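Local atomic coordinates of NS6 protease (Murine norovirus 1, PDB entry 4ASH), a protein that is a trypsin-like cysteine protease of the calicivirus kind that probably cleaves the viral polyprotein into its mature proteins. Residues Val89-Met103 and Leu134-Val146. The protein carries 1 engineered substitution. Numbering follows the deposited sequence.
Sequences VKRASGEMLALAVRM and LGTIPGDAGCPYV. Engineered in segment 134-146: Ala-141 (natural residue Cys).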
loop_
_atom_site.group_PDB
_atom_site.type_symbol
_atom_site.label_atom_id
_atom_site.label_comp_id
_atom_site.label_asym_id
_atom_site.label_seq_id
_atom_site.Cartn_x
_atom_site.Cartn_y
_atom_site.Cartn_z
ATOM N N VAL A 89 -9.145 -1.674 -3.409
ATOM C CA VAL A 89 -9.873 -1.291 -2.201
ATOM C C VAL A 89 -10.833 -2.386 -1.772
ATOM O O VAL A 89 -11.696 -2.796 -2.546
ATOM C CB VAL A 89 -10.693 -0.018 -2.418
ATOM C CG1 VAL A 89 -11.562 0.261 -1.206
ATOM C CG2 VAL A 89 -9.775 1.161 -2.686
ATOM N N LYS A 90 -10.682 -2.855 -0.543
ATOM C CA LYS A 90 -11.762 -3.640 0.072
ATOM C C LYS A 90 -12.508 -2.763 1.040
ATOM O O LYS A 90 -11.909 -1.924 1.704
ATOM C CB LYS A 90 -11.209 -4.829 0.848
ATOM C CG LYS A 90 -10.943 -6.053 0.010
ATOM C CD LYS A 90 -10.797 -7.271 0.920
ATOM C CE LYS A 90 -10.554 -8.527 0.118
ATOM N NZ LYS A 90 -10.245 -9.671 1.026
ATOM N N ARG A 91 -13.821 -2.981 1.140
ATOM C CA ARG A 91 -14.630 -2.340 2.164
ATOM C C ARG A 91 -14.964 -3.385 3.219
ATOM O O ARG A 91 -14.825 -4.579 2.967
ATOM C CB ARG A 91 -15.890 -1.755 1.540
ATOM C CG ARG A 91 -15.617 -0.621 0.531
ATOM C CD ARG A 91 -15.326 0.704 1.229
ATOM N NE ARG A 91 -14.446 1.604 0.464
ATOM C CZ ARG A 91 -14.821 2.368 -0.559
ATOM N NH1 ARG A 91 -16.073 2.350 -1.001
ATOM N NH2 ARG A 91 -13.923 3.150 -1.164
ATOM N N ALA A 92 -15.363 -2.923 4.398
ATOM C CA ALA A 92 -15.626 -3.794 5.533
ATOM C C ALA A 92 -16.602 -4.911 5.165
ATOM O O ALA A 92 -16.502 -6.026 5.680
ATOM C CB ALA A 92 -16.166 -2.975 6.692
ATOM N N SER A 93 -17.523 -4.618 4.256
ATOM C CA SER A 93 -18.507 -5.600 3.802
ATOM C C SER A 93 -17.882 -6.755 3.028
ATOM O O SER A 93 -18.540 -7.774 2.805
ATOM C CB SER A 93 -19.529 -4.930 2.893
ATOM O OG SER A 93 -18.909 -4.573 1.666
ATOM N N GLY A 94 -16.621 -6.590 2.607
ATOM C CA GLY A 94 -15.963 -7.556 1.749
ATOM C C GLY A 94 -16.054 -7.176 0.281
ATOM O O GLY A 94 -15.469 -7.851 -0.580
ATOM N N GLU A 95 -16.803 -6.107 -0.010
ATOM C CA GLU A 95 -16.867 -5.574 -1.368
ATOM C C GLU A 95 -15.463 -5.267 -1.875
ATOM O O GLU A 95 -14.631 -4.757 -1.129
ATOM C CB GLU A 95 -17.728 -4.310 -1.417
ATOM C CG GLU A 95 -17.930 -3.776 -2.836
ATOM C CD GLU A 95 -18.725 -2.480 -2.887
ATOM O OE1 GLU A 95 -19.105 -1.949 -1.820
ATOM O OE2 GLU A 95 -18.959 -1.985 -4.011
ATOM N N MET A 96 -15.215 -5.601 -3.137
ATOM C CA MET A 96 -13.905 -5.396 -3.760
ATOM C C MET A 96 -14.036 -4.389 -4.890
ATOM O O MET A 96 -14.752 -4.618 -5.863
ATOM C CB MET A 96 -13.363 -6.731 -4.271
ATOM C CG MET A 96 -13.078 -7.735 -3.155
ATOM S SD MET A 96 -13.056 -9.465 -3.672
ATOM C CE MET A 96 -14.832 -9.727 -3.845
ATOM N N LEU A 97 -13.348 -3.262 -4.746
ATOM C CA LEU A 97 -13.444 -2.186 -5.718
ATOM C C LEU A 97 -12.056 -1.850 -6.241
ATOM O O LEU A 97 -11.253 -1.257 -5.531
ATOM C CB LEU A 97 -14.019 -0.932 -5.066
ATOM C CG LEU A 97 -15.441 -1.034 -4.519
ATOM C CD1 LEU A 97 -15.723 0.120 -3.570
ATOM C CD2 LEU A 97 -16.424 -1.045 -5.667
ATOM N N ALA A 98 -11.779 -2.240 -7.479
ATOM C CA ALA A 98 -10.519 -1.895 -8.109
ATOM C C ALA A 98 -10.662 -0.494 -8.695
ATOM O O ALA A 98 -11.540 -0.243 -9.518
ATOM C CB ALA A 98 -10.177 -2.897 -9.185
ATOM N N LEU A 99 -9.814 0.427 -8.252
ATOM C CA LEU A 99 -9.935 1.810 -8.691
ATOM C C LEU A 99 -8.772 2.163 -9.605
ATOM O O LEU A 99 -7.620 2.062 -9.200
ATOM C CB LEU A 99 -9.946 2.749 -7.490
ATOM C CG LEU A 99 -11.063 2.567 -6.458
ATOM C CD1 LEU A 99 -10.934 3.628 -5.382
ATOM C CD2 LEU A 99 -12.432 2.629 -7.127
ATOM N N ALA A 100 -9.070 2.547 -10.840
ATOM C CA ALA A 100 -8.004 2.924 -11.769
ATOM C C ALA A 100 -7.398 4.254 -11.347
ATOM O O ALA A 100 -8.107 5.180 -10.971
ATOM C CB ALA A 100 -8.523 2.995 -13.196
ATOM N N VAL A 101 -6.074 4.340 -11.410
ATOM C CA VAL A 101 -5.372 5.543 -10.985
ATOM C C VAL A 101 -4.156 5.783 -11.868
ATOM O O VAL A 101 -3.358 4.875 -12.096
ATOM C CB VAL A 101 -4.933 5.442 -9.499
ATOM C CG1 VAL A 101 -4.033 4.235 -9.265
ATOM C CG2 VAL A 101 -4.233 6.716 -9.053
ATOM N N ARG A 102 -4.028 7.006 -12.382
ATOM C CA ARG A 102 -2.817 7.371 -13.107
ATOM C C ARG A 102 -1.768 7.823 -12.102
ATOM O O ARG A 102 -1.980 8.792 -11.372
ATOM C CB ARG A 102 -3.082 8.480 -14.114
ATOM C CG ARG A 102 -1.821 8.829 -14.899
ATOM C CD ARG A 102 -1.914 10.196 -15.539
ATOM N NE ARG A 102 -0.759 10.465 -16.395
ATOM C CZ ARG A 102 0.396 10.980 -15.982
ATOM N NH1 ARG A 102 0.590 11.297 -14.706
ATOM N NH2 ARG A 102 1.371 11.183 -16.862
ATOM N N MET A 103 -0.656 7.098 -12.037
ATOM C CA MET A 103 0.386 7.409 -11.067
ATOM C C MET A 103 1.144 8.647 -11.513
ATOM O O MET A 103 1.500 8.763 -12.680
ATOM C CB MET A 103 1.317 6.210 -10.873
ATOM C CG MET A 103 0.575 4.963 -10.354
ATOM S SD MET A 103 -0.407 5.281 -8.846
ATOM C CE MET A 103 0.896 5.776 -7.721
ATOM N N LEU A 134 -17.210 7.898 -5.629
ATOM C CA LEU A 134 -16.838 6.556 -6.059
ATOM C C LEU A 134 -15.324 6.384 -6.025
ATOM O O LEU A 134 -14.741 5.675 -6.849
ATOM C CB LEU A 134 -17.363 6.286 -7.468
ATOM C CG LEU A 134 -18.848 6.583 -7.673
ATOM C CD1 LEU A 134 -19.252 6.304 -9.113
ATOM C CD2 LEU A 134 -19.705 5.782 -6.696
ATOM N N GLY A 135 -14.690 7.052 -5.071
ATOM C CA GLY A 135 -13.254 6.954 -4.917
ATOM C C GLY A 135 -12.910 6.296 -3.602
ATOM O O GLY A 135 -13.634 5.412 -3.138
ATOM N N THR A 136 -11.797 6.707 -3.008
ATOM C CA THR A 136 -11.392 6.183 -1.712
ATOM C C THR A 136 -12.085 6.967 -0.610
ATOM O O THR A 136 -12.486 8.132 -0.804
ATOM C CB THR A 136 -9.864 6.227 -1.505
ATOM O OG1 THR A 136 -9.399 7.577 -1.641
ATOM C CG2 THR A 136 -9.160 5.346 -2.532
ATOM N N ILE A 137 -12.261 6.312 0.531
ATOM C CA ILE A 137 -12.918 6.911 1.679
ATOM C C ILE A 137 -12.139 6.644 2.957
ATOM O O ILE A 137 -11.272 5.775 2.988
ATOM C CB ILE A 137 -14.338 6.347 1.853
ATOM C CG1 ILE A 137 -14.277 4.842 2.142
ATOM C CG2 ILE A 137 -15.180 6.636 0.622
ATOM C CD1 ILE A 137 -15.643 4.221 2.433
ATOM N N PRO A 138 -12.450 7.388 4.032
ATOM C CA PRO A 138 -11.841 7.047 5.321
ATOM C C PRO A 138 -12.078 5.584 5.643
ATOM O O PRO A 138 -13.223 5.104 5.614
ATOM C CB PRO A 138 -12.602 7.932 6.304
ATOM C CG PRO A 138 -12.951 9.125 5.499
ATOM C CD PRO A 138 -13.283 8.600 4.126
ATOM N N GLY A 139 -10.996 4.878 5.938
ATOM C CA GLY A 139 -11.058 3.464 6.242
ATOM C C GLY A 139 -10.307 2.640 5.211
ATOM O O GLY A 139 -9.993 1.482 5.479
ATOM N N ASP A 140 -10.024 3.237 4.049
ATOM C CA ASP A 140 -9.392 2.523 2.935
ATOM C C ASP A 140 -7.874 2.438 3.046
ATOM O O ASP A 140 -7.260 1.664 2.306
ATOM C CB ASP A 140 -9.711 3.165 1.582
ATOM C CG ASP A 140 -11.158 3.001 1.150
ATOM O OD1 ASP A 140 -11.911 2.182 1.732
ATOM O OD2 ASP A 140 -11.522 3.695 0.186
ATOM N N ALA A 141 -7.259 3.211 3.939
ATOM C CA ALA A 141 -5.791 3.220 4.021
ATOM C C ALA A 141 -5.218 1.826 4.272
ATOM O O ALA A 141 -5.742 1.049 5.075
ATOM C CB ALA A 141 -5.298 4.191 5.079
ATOM N N GLY A 142 -4.116 1.543 3.585
ATOM C CA GLY A 142 -3.467 0.247 3.661
ATOM C C GLY A 142 -3.699 -0.633 2.452
ATOM O O GLY A 142 -2.948 -1.586 2.234
ATOM N N CYS A 143 -4.750 -0.366 1.685
ATOM C CA CYS A 143 -5.020 -1.144 0.479
ATOM C C CYS A 143 -3.906 -0.939 -0.555
ATOM O O CYS A 143 -3.357 0.172 -0.694
ATOM C CB CYS A 143 -6.393 -0.813 -0.103
ATOM S SG CYS A 143 -7.769 -1.404 0.942
ATOM N N PRO A 144 -3.531 -2.007 -1.263
ATOM C CA PRO A 144 -2.380 -1.914 -2.170
ATOM C C PRO A 144 -2.665 -1.232 -3.510
ATOM O O PRO A 144 -3.770 -1.289 -4.036
ATOM C CB PRO A 144 -2.033 -3.389 -2.407
ATOM C CG PRO A 144 -3.397 -4.049 -2.400
ATOM C CD PRO A 144 -4.124 -3.360 -1.261
ATOM N N TYR A 145 -1.624 -0.617 -4.068
ATOM C CA TYR A 145 -1.641 -0.144 -5.439
ATOM C C TYR A 145 -0.850 -1.142 -6.253
ATOM O O TYR A 145 0.296 -1.434 -5.909
ATOM C CB TYR A 145 -0.918 1.199 -5.535
ATOM C CG TYR A 145 -1.706 2.400 -5.056
ATOM C CD1 TYR A 145 -2.278 2.430 -3.787
ATOM C CD2 TYR A 145 -1.861 3.513 -5.870
ATOM C CE1 TYR A 145 -2.992 3.536 -3.340
ATOM C CE2 TYR A 145 -2.575 4.629 -5.438
ATOM C CZ TYR A 145 -3.135 4.635 -4.173
ATOM O OH TYR A 145 -3.847 5.737 -3.733
ATOM N N VAL A 146 -1.443 -1.663 -7.321
ATOM C CA VAL A 146 -0.777 -2.673 -8.138
ATOM C C VAL A 146 -0.859 -2.304 -9.615
ATOM O O VAL A 146 -1.688 -1.501 -10.020
ATOM C CB VAL A 146 -1.396 -4.085 -7.932
ATOM C CG1 VAL A 146 -1.311 -4.505 -6.468
ATOM C CG2 VAL A 146 -2.846 -4.122 -8.409
HETATM O O HOH W 1 -12.318 0.071 3.443
HETATM O O HOH W 2 -16.248 4.311 -3.134
#
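Val-89 and Cys-143 bring their backbones within 5.5 Å, CA to CA, where the hairpin of strands 84-90 and 96-111 meets the loop leading into strand 144-149, whereas the CA atoms of Leu-99 and Gly-135 stay 7.2 Å apart. The fold is the chymotrypsin-like one of clan PA, and 134-146 carries Ala-141, an engineered replacement of the natural Cys. By analogy with that family, this Cys would be the nucleophile; Ala-141 touches His-32, and the turn Asp-140 to Cys-143 is consistent with the oxyanion-hole loop.

The contact centres on a side-on salt bridge. Arg-91 NE donates to Asp-140 OD1 at 2.9 Å and NH2 to OD2 at 2.8 Å, each oxygen using its syn lone pair, with guanidinium and carboxylate planes only 3° apart. The bend at chi2 folds the arginine back toward the loop. NH2 also reaches Gly-135 O in the carbonyl plane, and a water accepting from NH1 donates to that same oxygen. Ile-137 CD1 lies over one guanidinium face, 3.5 Å from the plane and displaced from the centre of the group. Four groups therefore restrict the arginine's rotation. Asp-140 OD2 has a second donor, Ile-137 N, arriving from above the carboxylate plane, which ties the carboxylate to the type II turn Ile-137 to Asp-140.

Farther along the hairpin the contact turns apolar: Leu-99 CD1 packs on Thr-136 CG2 and the Gly-135 carbonyl carbon. Met-103, curled by its second and third torsions, sets SD at the Tyr-145 ring edge in a Met-aromatic contact, 5.0 Å from the centroid and 81° off the normal; Tyr-145 OH is hydrogen-bonded to His-159 ND1. Where the backbones come nearest, Lys-90 N donates a long hydrogen bond to Cys-143 SG, 3.6 Å away, with an N-H...S angle of 160°.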